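Local coordinates for protein enterochelin esterase (Salmonella enterica subsp. enterica serovar Typhimurium, PDB 3MGA) that probably hydrolyses the ester bonds of ferric enterobactin, a siderophore, so that its iron can be released inside the bacterium, at residues P161-Y170 against P218-Q229; S313-P324 against I355-L363. All blocks are in the same frame, centred on the assembly; numbering follows the deposited sequence. Where two conformers were deposited one is given.

Contact 1 and contact 2 lie on opposite sides of the centre of the chain, their centres about 32 Å apart and their nearest atoms about 15 Å apart. They follow one another in sequence. Contact 1 packs the irregular chain ahead of strand 174-180 on helix 220-228. Contact 2 packs the loop after strand 308-312 on helix 354-367. It lies closer to the probable active site, for it borders His383 and Ser289, the serine of a GxSxG nucleophile-elbow pattern. A PEG lies about 6 Å from the Trp163 side chain, and a glycerol, probably from the crystallisation liquor, about 3 Å from that of Arg321.

Contact 1 (P161-Y170 against P218-Q229); sequences PGWDRPETPY and PVWPALASLTHQ
Gly162 lies against Ala222, their CA atoms 3.9 Å apart. The irregular chain 161-170 turns at Gly162-Asp164, then runs extended past helix 220-228 to Pro169, beside Ala224. At Gly162, where phi is positive (90°), the fit is tight: its CA makes a C-H...O contact of 3.5 Å with Ala222 O. Trp163 turns back to lay one face of its indole on Ala222 CB, which sits 3.7 Å from the centroid of the five-membered ring, a CH-pi contact. Ser225 OG gives a short hydrogen bond of 2.5 Å to Arg165 O. OG stands opposite the backbone N (chi1 -180°), which carries it to that carbonyl. Glu167 N makes a weak bond to Pro221 O. The helix belongs to the alpha/beta-hydrolase domain, and helix 385-399 also packs on Pro161, Trp163 and Leu226. The Arg165 guanidinium stacks on the Gln229 amide, the planes 27° apart. Gln229 NE2 bonds to Ser225 OG at 3.1 Å. His228 has two conformers. In one, Glu167 OE2 lies over a face of the imidazole and Tyr170 OH is hydrogen-bonded to ND1 at its edge; both contacts are therefore doubtful. One water joins Gly162 N, Asp164 OD1 and Gln229 NE2.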
loop_
_atom_site.group_PDB
_atom_site.type_symbol
_atom_site.label_atom_id
_atom_site.label_comp_id
_atom_site.label_asym_id
_atom_site.label_seq_id
_atom_site.Cartn_x
_atom_site.Cartn_y
_atom_site.Cartn_z
ATOM N N PRO A 161 10.945 -8.528 -3.520
ATOM C CA PRO A 161 10.937 -9.879 -4.069
ATOM C C PRO A 161 9.844 -10.142 -5.086
ATOM O O PRO A 161 8.673 -9.860 -4.816
ATOM C CB PRO A 161 10.727 -10.770 -2.828
ATOM C CG PRO A 161 11.044 -9.924 -1.667
ATOM C CD PRO A 161 10.670 -8.543 -2.071
ATOM N N GLY A 162 10.244 -10.671 -6.247
ATOM C CA GLY A 162 9.325 -11.017 -7.319
ATOM C C GLY A 162 9.072 -9.901 -8.306
ATOM O O GLY A 162 8.966 -10.144 -9.517
ATOM N N TRP A 163 8.970 -8.675 -7.791
ATOM C CA TRP A 163 8.717 -7.506 -8.617
ATOM C C TRP A 163 9.946 -7.125 -9.441
ATOM O O TRP A 163 9.822 -6.423 -10.445
ATOM C CB TRP A 163 8.263 -6.322 -7.744
ATOM C CG TRP A 163 7.038 -6.634 -6.947
ATOM C CD1 TRP A 163 6.989 -7.122 -5.671
ATOM C CD2 TRP A 163 5.687 -6.517 -7.387
ATOM N NE1 TRP A 163 5.683 -7.303 -5.287
ATOM C CE2 TRP A 163 4.863 -6.938 -6.323
ATOM C CE3 TRP A 163 5.087 -6.083 -8.576
ATOM C CZ2 TRP A 163 3.472 -6.937 -6.410
ATOM C CZ3 TRP A 163 3.704 -6.078 -8.668
ATOM C CH2 TRP A 163 2.909 -6.504 -7.587
ATOM N N ASP A 164 11.122 -7.586 -9.015
ATOM C CA ASP A 164 12.375 -7.298 -9.724
ATOM C C ASP A 164 12.558 -8.209 -10.938
ATOM O O ASP A 164 13.058 -7.773 -11.971
ATOM C CB ASP A 164 13.585 -7.429 -8.783
ATOM C CG ASP A 164 13.755 -8.848 -8.221
ATOM O OD1 ASP A 164 12.755 -9.607 -8.147
ATOM O OD2 ASP A 164 14.897 -9.192 -7.840
ATOM N N ARG A 165 12.163 -9.474 -10.797
ATOM C CA ARG A 165 12.253 -10.466 -11.872
ATOM C C ARG A 165 10.863 -10.992 -12.172
ATOM O O ARG A 165 10.573 -12.152 -11.891
ATOM C CB ARG A 165 13.117 -11.661 -11.453
ATOM C CG ARG A 165 14.580 -11.377 -11.211
ATOM C CD ARG A 165 15.248 -12.599 -10.577
ATOM N NE ARG A 165 15.068 -13.817 -11.371
ATOM C CZ ARG A 165 15.458 -15.032 -10.987
ATOM N NH1 ARG A 165 16.054 -15.214 -9.810
ATOM N NH2 ARG A 165 15.247 -16.074 -11.782
ATOM N N PRO A 166 9.982 -10.142 -12.726
ATOM C CA PRO A 166 8.641 -10.636 -13.014
ATOM C C PRO A 166 8.659 -11.770 -14.032
ATOM O O PRO A 166 9.364 -11.678 -15.041
ATOM C CB PRO A 166 7.929 -9.405 -13.581
ATOM C CG PRO A 166 9.021 -8.500 -14.053
ATOM C CD PRO A 166 10.153 -8.733 -13.118
ATOM N N GLU A 167 7.917 -12.840 -13.744
ATOM C CA GLU A 167 7.817 -13.990 -14.640
ATOM C C GLU A 167 6.354 -14.348 -14.861
ATOM O O GLU A 167 5.539 -14.233 -13.944
ATOM C CB GLU A 167 8.577 -15.198 -14.086
ATOM C CG GLU A 167 10.085 -14.965 -13.928
ATOM C CD GLU A 167 10.857 -16.234 -13.570
ATOM O OE1 GLU A 167 12.038 -16.114 -13.171
ATOM O OE2 GLU A 167 10.288 -17.347 -13.688
ATOM N N THR A 168 6.029 -14.792 -16.074
ATOM C CA THR A 168 4.661 -15.156 -16.432
ATOM C C THR A 168 4.180 -16.395 -15.668
ATOM O O THR A 168 4.911 -17.379 -15.561
ATOM C CB THR A 168 4.536 -15.445 -17.940
ATOM O OG1 THR A 168 4.993 -14.311 -18.691
ATOM C CG2 THR A 168 3.081 -15.762 -18.309
ATOM N N PRO A 169 2.947 -16.343 -15.126
ATOM C CA PRO A 169 2.412 -17.490 -14.394
ATOM C C PRO A 169 1.932 -18.601 -15.321
ATOM O O PRO A 169 1.205 -18.332 -16.282
ATOM C CB PRO A 169 1.248 -16.893 -13.601
ATOM C CG PRO A 169 0.879 -15.650 -14.306
ATOM C CD PRO A 169 2.078 -15.155 -15.019
ATOM N N TYR A 170 2.330 -19.841 -15.032
ATOM C CA TYR A 170 1.932 -20.978 -15.859
ATOM C C TYR A 170 0.410 -21.048 -15.975
ATOM O O TYR A 170 -0.122 -21.414 -17.031
ATOM C CB TYR A 170 2.477 -22.304 -15.310
ATOM C CG TYR A 170 3.976 -22.313 -15.090
ATOM C CD1 TYR A 170 4.853 -21.997 -16.125
ATOM C CD2 TYR A 170 4.519 -22.693 -13.866
ATOM C CE1 TYR A 170 6.231 -22.008 -15.932
ATOM C CE2 TYR A 170 5.896 -22.720 -13.667
ATOM C CZ TYR A 170 6.746 -22.375 -14.704
ATOM O OH TYR A 170 8.112 -22.396 -14.513
ATOM N N PRO A 218 -0.835 -5.593 -10.779
ATOM C CA PRO A 218 -0.967 -7.070 -10.833
ATOM C C PRO A 218 0.114 -7.838 -10.096
ATOM O O PRO A 218 1.295 -7.716 -10.407
ATOM C CB PRO A 218 -0.954 -7.383 -12.340
ATOM C CG PRO A 218 -1.401 -6.115 -12.992
ATOM C CD PRO A 218 -0.813 -5.016 -12.137
ATOM N N VAL A 219 -0.319 -8.639 -9.130
ATOM C CA VAL A 219 0.579 -9.407 -8.280
ATOM C C VAL A 219 1.018 -10.760 -8.870
ATOM O O VAL A 219 1.972 -11.360 -8.382
ATOM C CB VAL A 219 -0.111 -9.646 -6.913
ATOM C CG1 VAL A 219 -1.254 -10.650 -7.059
ATOM C CG2 VAL A 219 0.873 -10.113 -5.871
ATOM N N TRP A 220 0.376 -11.207 -9.950
ATOM C CA TRP A 220 0.674 -12.543 -10.517
ATOM C C TRP A 220 2.152 -12.756 -10.913
ATOM O O TRP A 220 2.784 -13.717 -10.460
ATOM C CB TRP A 220 -0.182 -12.853 -11.752
ATOM C CG TRP A 220 -1.537 -12.205 -11.834
ATOM C CD1 TRP A 220 -1.953 -11.340 -12.798
ATOM C CD2 TRP A 220 -2.636 -12.348 -10.924
ATOM N NE1 TRP A 220 -3.244 -10.954 -12.562
ATOM C CE2 TRP A 220 -3.689 -11.557 -11.418
ATOM C CE3 TRP A 220 -2.838 -13.072 -9.749
ATOM C CZ2 TRP A 220 -4.925 -11.475 -10.782
ATOM C CZ3 TRP A 220 -4.071 -12.985 -9.116
ATOM C CH2 TRP A 220 -5.090 -12.193 -9.631
ATOM N N PRO A 221 2.705 -11.871 -11.773
ATOM C CA PRO A 221 4.091 -12.073 -12.187
ATOM C C PRO A 221 5.072 -12.207 -11.026
ATOM O O PRO A 221 5.965 -13.059 -11.079
ATOM C CB PRO A 221 4.399 -10.829 -13.029
ATOM C CG PRO A 221 3.063 -10.353 -13.501
ATOM C CD PRO A 221 2.120 -10.666 -12.388
ATOM N N ALA A 222 4.895 -11.386 -9.990
ATOM C CA ALA A 222 5.773 -11.417 -8.813
ATOM C C ALA A 222 5.623 -12.716 -8.034
ATOM O O ALA A 222 6.610 -13.272 -7.549
ATOM C CB ALA A 222 5.499 -10.234 -7.907
ATOM N N LEU A 223 4.388 -13.194 -7.912
ATOM C CA LEU A 223 4.115 -14.442 -7.192
ATOM C C LEU A 223 4.681 -15.654 -7.931
ATOM O O LEU A 223 5.293 -16.530 -7.321
ATOM C CB LEU A 223 2.617 -14.621 -6.980
ATOM C CG LEU A 223 1.940 -13.604 -6.071
ATOM C CD1 LEU A 223 0.428 -13.805 -6.097
ATOM C CD2 LEU A 223 2.485 -13.710 -4.658
ATOM N N ALA A 224 4.465 -15.705 -9.238
ATOM C CA ALA A 224 4.964 -16.817 -10.049
ATOM C C ALA A 224 6.493 -16.838 -10.034
ATOM O O ALA A 224 7.107 -17.905 -9.981
ATOM C CB ALA A 224 4.430 -16.730 -11.489
ATOM N N SER A 225 7.105 -15.659 -10.069
ATOM C CA SER A 225 8.560 -15.558 -10.039
ATOM C C SER A 225 9.118 -16.141 -8.738
ATOM O O SER A 225 10.062 -16.909 -8.761
ATOM C CB SER A 225 9.002 -14.105 -10.190
ATOM O OG SER A 225 10.414 -14.011 -10.164
ATOM N N LEU A 226 8.529 -15.767 -7.607
ATOM C CA LEU A 226 8.974 -16.281 -6.308
ATOM C C LEU A 226 8.740 -17.785 -6.179
ATOM O O LEU A 226 9.540 -18.497 -5.562
ATOM C CB LEU A 226 8.319 -15.517 -5.166
ATOM C CG LEU A 226 8.829 -14.080 -5.070
ATOM C CD1 LEU A 226 8.095 -13.303 -3.974
ATOM C CD2 LEU A 226 10.333 -14.069 -4.833
ATOM N N THR A 227 7.660 -18.266 -6.782
ATOM C CA THR A 227 7.359 -19.688 -6.776
ATOM C C THR A 227 8.402 -20.462 -7.609
ATOM O O THR A 227 8.898 -21.516 -7.176
ATOM C CB THR A 227 5.953 -19.955 -7.303
ATOM O OG1 THR A 227 5.002 -19.254 -6.479
ATOM C CG2 THR A 227 5.662 -21.430 -7.278
ATOM N N HIS A 228 8.731 -19.935 -8.786
ATOM C CA HIS A 228 9.725 -20.554 -9.665
ATOM C C HIS A 228 11.099 -20.637 -8.985
ATOM O O HIS A 228 11.839 -21.596 -9.192
ATOM C CB HIS A 228 9.829 -19.766 -10.973
ATOM C CG HIS A 228 10.879 -20.277 -11.912
ATOM N ND1 HIS A 228 10.640 -21.287 -12.820
ATOM C CD2 HIS A 228 12.168 -19.902 -12.099
ATOM C CE1 HIS A 228 11.738 -21.519 -13.517
ATOM N NE2 HIS A 228 12.680 -20.692 -13.100
ATOM N N GLN A 229 11.422 -19.638 -8.166
ATOM C CA GLN A 229 12.715 -19.587 -7.450
ATOM C C GLN A 229 12.731 -20.470 -6.200
ATOM O O GLN A 229 13.763 -20.602 -5.549
ATOM C CB GLN A 229 13.059 -18.150 -7.043
ATOM C CG GLN A 229 13.162 -17.165 -8.202
ATOM C CD GLN A 229 13.448 -15.748 -7.727
ATOM O OE1 GLN A 229 14.405 -15.514 -6.979
ATOM N NE2 GLN A 229 12.634 -14.791 -8.177
HETATM O O HOH W 1 12.918 -11.877 -6.722
#

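Contact 2 (S313-P324 against I355-L363); sequences SGSFWWPHRITP and IVFQANQAL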
loop_
_atom_site.group_PDB
_atom_site.type_symbol
_atom_site.label_atom_id
_atom_site.label_comp_id
_atom_site.label_asym_id
_atom_site.label_seq_id
_atom_site.Cartn_x
_atom_site.Cartn_y
_atom_site.Cartn_z
ATOM N N SER A 313 0.543 -1.226 7.128
ATOM C CA SER A 313 -0.041 0.084 7.457
ATOM C C SER A 313 -1.437 -0.062 8.067
ATOM O O SER A 313 -2.354 0.695 7.748
ATOM C CB SER A 313 -0.089 0.985 6.222
ATOM O OG SER A 313 1.207 1.277 5.760
ATOM N N GLY A 314 -1.584 -1.040 8.951
ATOM C CA GLY A 314 -2.866 -1.312 9.595
ATOM C C GLY A 314 -3.497 -0.101 10.249
ATOM O O GLY A 314 -2.841 0.641 10.980
ATOM N N SER A 315 -4.784 0.103 9.972
ATOM C CA SER A 315 -5.525 1.229 10.528
ATOM C C SER A 315 -5.979 0.906 11.950
ATOM O O SER A 315 -7.173 0.833 12.228
ATOM C CB SER A 315 -6.723 1.550 9.643
ATOM O OG SER A 315 -6.294 1.888 8.335
ATOM N N PHE A 316 -5.011 0.726 12.846
ATOM C CA PHE A 316 -5.293 0.393 14.241
ATOM C C PHE A 316 -5.626 1.620 15.080
ATOM O O PHE A 316 -5.714 1.543 16.304
ATOM C CB PHE A 316 -4.155 -0.427 14.843
ATOM C CG PHE A 316 -3.912 -1.692 14.108
ATOM C CD1 PHE A 316 -4.828 -2.735 14.195
ATOM C CD2 PHE A 316 -2.792 -1.844 13.294
ATOM C CE1 PHE A 316 -4.628 -3.907 13.499
ATOM C CE2 PHE A 316 -2.589 -3.016 12.588
ATOM C CZ PHE A 316 -3.505 -4.048 12.691
ATOM N N TRP A 317 -5.795 2.751 14.400
ATOM C CA TRP A 317 -6.229 3.995 15.022
ATOM C C TRP A 317 -7.758 4.047 14.936
ATOM O O TRP A 317 -8.390 4.868 15.591
ATOM C CB TRP A 317 -5.603 5.217 14.335
ATOM C CG TRP A 317 -5.662 5.182 12.826
ATOM C CD1 TRP A 317 -4.635 4.879 11.981
ATOM C CD2 TRP A 317 -6.806 5.415 11.996
ATOM N NE1 TRP A 317 -5.059 4.932 10.681
ATOM C CE2 TRP A 317 -6.390 5.252 10.659
ATOM C CE3 TRP A 317 -8.143 5.752 12.249
ATOM C CZ2 TRP A 317 -7.256 5.421 9.579
ATOM C CZ3 TRP A 317 -9.005 5.919 11.171
ATOM C CH2 TRP A 317 -8.556 5.755 9.856
ATOM N N TRP A 318 -8.342 3.165 14.121
ATOM C CA TRP A 318 -9.796 3.087 13.942
ATOM C C TRP A 318 -10.438 2.839 15.303
ATOM O O TRP A 318 -9.840 2.160 16.143
ATOM C CB TRP A 318 -10.143 1.952 12.966
ATOM C CG TRP A 318 -11.623 1.807 12.630
ATOM C CD1 TRP A 318 -12.330 2.539 11.718
ATOM C CD2 TRP A 318 -12.547 0.854 13.178
ATOM N NE1 TRP A 318 -13.638 2.118 11.682
ATOM C CE2 TRP A 318 -13.799 1.085 12.566
ATOM C CE3 TRP A 318 -12.443 -0.165 14.135
ATOM C CZ2 TRP A 318 -14.934 0.334 12.873
ATOM C CZ3 TRP A 318 -13.573 -0.909 14.441
ATOM C CH2 TRP A 318 -14.802 -0.656 13.809
ATOM N N PRO A 319 -11.661 3.367 15.528
ATOM C CA PRO A 319 -12.506 4.159 14.616
ATOM C C PRO A 319 -12.174 5.656 14.490
ATOM O O PRO A 319 -12.612 6.299 13.529
ATOM C CB PRO A 319 -13.907 3.975 15.201
ATOM C CG PRO A 319 -13.674 3.802 16.657
ATOM C CD PRO A 319 -12.355 3.081 16.798
ATOM N N HIS A 320 -11.408 6.203 15.429
ATOM C CA HIS A 320 -11.072 7.623 15.384
ATOM C C HIS A 320 -9.596 7.867 15.040
ATOM O O HIS A 320 -8.694 7.523 15.807
ATOM C CB HIS A 320 -11.474 8.296 16.696
ATOM C CG HIS A 320 -12.943 8.201 16.990
ATOM N ND1 HIS A 320 -13.884 8.975 16.343
ATOM C CD2 HIS A 320 -13.631 7.434 17.871
ATOM C CE1 HIS A 320 -15.087 8.683 16.804
ATOM N NE2 HIS A 320 -14.961 7.751 17.732
ATOM N N ARG A 321 -9.379 8.477 13.877
ATOM C CA ARG A 321 -8.044 8.774 13.360
ATOM C C ARG A 321 -7.299 9.797 14.206
ATOM O O ARG A 321 -6.090 9.684 14.405
ATOM C CB ARG A 321 -8.158 9.317 11.932
ATOM C CG ARG A 321 -6.838 9.431 11.180
ATOM C CD ARG A 321 -6.995 10.301 9.945
ATOM N NE ARG A 321 -8.093 9.875 9.076
ATOM C CZ ARG A 321 -7.984 9.030 8.052
ATOM N NH1 ARG A 321 -6.813 8.487 7.728
ATOM N NH2 ARG A 321 -9.065 8.729 7.341
ATOM N N ILE A 322 -8.027 10.796 14.701
ATOM C CA ILE A 322 -7.433 11.862 15.508
ATOM C C ILE A 322 -6.715 11.309 16.752
ATOM O O ILE A 322 -5.807 11.950 17.277
ATOM C CB ILE A 322 -8.499 12.914 15.924
ATOM C CG1 ILE A 322 -7.835 14.239 16.324
ATOM C CG2 ILE A 322 -9.422 12.354 17.007
ATOM C CD1 ILE A 322 -7.105 14.932 15.188
ATOM N N THR A 323 -7.132 10.127 17.211
ATOM C CA THR A 323 -6.514 9.461 18.364
ATOM C C THR A 323 -5.813 8.173 17.883
ATOM O O THR A 323 -6.455 7.130 17.737
ATOM C CB THR A 323 -7.555 9.154 19.474
ATOM O OG1 THR A 323 -6.911 8.504 20.574
ATOM C CG2 THR A 323 -8.683 8.273 18.953
ATOM N N PRO A 324 -4.489 8.251 17.622
ATOM C CA PRO A 324 -3.712 7.100 17.125
ATOM C C PRO A 324 -3.540 5.881 18.054
ATOM O O PRO A 324 -3.805 4.759 17.619
ATOM C CB PRO A 324 -2.335 7.708 16.795
ATOM C CG PRO A 324 -2.538 9.169 16.743
ATOM C CD PRO A 324 -3.684 9.487 17.635
ATOM N N ILE A 355 1.013 8.656 12.452
ATOM C CA ILE A 355 -0.179 8.220 13.158
ATOM C C ILE A 355 -0.293 6.705 13.073
ATOM O O ILE A 355 -0.389 6.024 14.096
ATOM C CB ILE A 355 -1.458 8.902 12.617
ATOM C CG1 ILE A 355 -1.396 10.417 12.861
ATOM C CG2 ILE A 355 -2.695 8.337 13.297
ATOM C CD1 ILE A 355 -2.653 11.177 12.436
ATOM N N VAL A 356 -0.253 6.185 11.852
ATOM C CA VAL A 356 -0.351 4.749 11.628
ATOM C C VAL A 356 0.815 4.019 12.289
ATOM O O VAL A 356 0.616 3.019 12.968
ATOM C CB VAL A 356 -0.405 4.418 10.130
ATOM C CG1 VAL A 356 -0.349 2.896 9.901
ATOM C CG2 VAL A 356 -1.658 5.023 9.507
ATOM N N PHE A 357 2.025 4.539 12.107
ATOM C CA PHE A 357 3.218 3.932 12.694
ATOM C C PHE A 357 3.123 3.816 14.222
ATOM O O PHE A 357 3.381 2.751 14.794
ATOM C CB PHE A 357 4.451 4.734 12.304
ATOM C CG PHE A 357 5.738 4.127 12.772
ATOM C CD1 PHE A 357 6.324 3.090 12.065
ATOM C CD2 PHE A 357 6.375 4.600 13.904
ATOM C CE1 PHE A 357 7.509 2.528 12.490
ATOM C CE2 PHE A 357 7.564 4.045 14.325
ATOM C CZ PHE A 357 8.132 3.009 13.614
ATOM N N GLN A 358 2.766 4.910 14.883
ATOM C CA GLN A 358 2.629 4.908 16.341
ATOM C C GLN A 358 1.537 3.938 16.767
ATOM O O GLN A 358 1.676 3.232 17.765
ATOM C CB GLN A 358 2.324 6.312 16.861
ATOM C CG GLN A 358 3.498 7.282 16.768
ATOM C CD GLN A 358 3.134 8.697 17.206
ATOM O OE1 GLN A 358 3.854 9.321 17.994
ATOM N NE2 GLN A 358 1.995 9.194 16.724
ATOM N N ALA A 359 0.454 3.901 16.000
ATOM C CA ALA A 359 -0.650 3.007 16.293
ATOM C C ALA A 359 -0.170 1.552 16.223
ATOM O O ALA A 359 -0.521 0.736 17.074
ATOM C CB ALA A 359 -1.791 3.246 15.328
ATOM N N ASN A 360 0.630 1.226 15.213
ATOM C CA ASN A 360 1.144 -0.141 15.092
ATOM C C ASN A 360 2.133 -0.536 16.183
ATOM O O ASN A 360 2.213 -1.712 16.540
ATOM C CB ASN A 360 1.724 -0.426 13.707
ATOM C CG ASN A 360 0.651 -0.706 12.676
ATOM O OD1 ASN A 360 0.465 -1.854 12.269
ATOM N ND2 ASN A 360 -0.094 0.323 12.287
ATOM N N GLN A 361 2.875 0.437 16.713
ATOM C CA GLN A 361 3.813 0.180 17.814
ATOM C C GLN A 361 3.053 -0.208 19.069
ATOM O O GLN A 361 3.408 -1.172 19.750
ATOM C CB GLN A 361 4.673 1.404 18.119
ATOM C CG GLN A 361 5.741 1.687 17.091
ATOM C CD GLN A 361 6.585 2.888 17.463
ATOM O OE1 GLN A 361 6.065 3.909 17.905
ATOM N NE2 GLN A 361 7.899 2.780 17.261
ATOM N N ALA A 362 2.013 0.558 19.379
ATOM C CA ALA A 362 1.178 0.288 20.549
ATOM C C ALA A 362 0.525 -1.077 20.394
ATOM O O ALA A 362 0.430 -1.837 21.359
ATOM C CB ALA A 362 0.121 1.367 20.721
ATOM N N LEU A 363 0.078 -1.390 19.177
ATOM C CA LEU A 363 -0.545 -2.682 18.922
ATOM C C LEU A 363 0.461 -3.790 19.182
ATOM O O LEU A 363 0.130 -4.792 19.804
ATOM C CB LEU A 363 -1.079 -2.783 17.491
ATOM C CG LEU A 363 -1.683 -4.147 17.132
ATOM C CD1 LEU A 363 -2.753 -4.554 18.148
ATOM C CD2 LEU A 363 -2.242 -4.138 15.740
HETATM O O HOH W 2 0.135 -3.016 10.003
#
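Asn360 reaches from helix 354-367 to the backbone of Gly314. Its ND2 donates to Gly314 O at 3.1 Å, in the carbonyl plane and on a lone pair. The same nitrogen also bonds to Val356 O, one turn back in its own helix, at 2.9 Å and nearly straight (168°). That donor stands above the carbonyl plane. Both acceptors lie close to the amide plane, so the two bonds fix the rotation of the amide. A water that accepts from Gly314 N lies within hydrogen-bonding distance of Asn360 OD1.

This buried part is close-packed. Val356 divides its branches. CG1, opposite the backbone N (chi1 174°), meets Gly314 O at 3.5 Å. CG2, opposite the carbonyl carbon, comes to the edge of the Trp317 indole, 3.6 Å from NE1. Phe316 turns its edge to Asn360 OD1, 3.3 Å from CE2, the ring and amide planes 72° apart. Leu363 CD2 lies over its face, but is modelled too near for the distance to carry meaning. A type I turn from Ser315 to Trp318 brings Phe316 and Trp317 to the helix.

The outer part is looser. Ile355 CG2 touches Pro324 CG at 3.5 Å, but residues 321-324 are poorly ordered. Arg321 CG lies over a face of the Trp317 indole, and its guanidinium turns a face to the CH2 corner, near a bound glycerol.

In alpha/beta hydrolases the loops beyond the strand ends shape the active site. Here Ser315 OG bonds to Ser289 OG, the probable nucleophile. The amide grip on Gly314 is therefore consistent with Asn360 acting as a second-shell residue that steadies this loop.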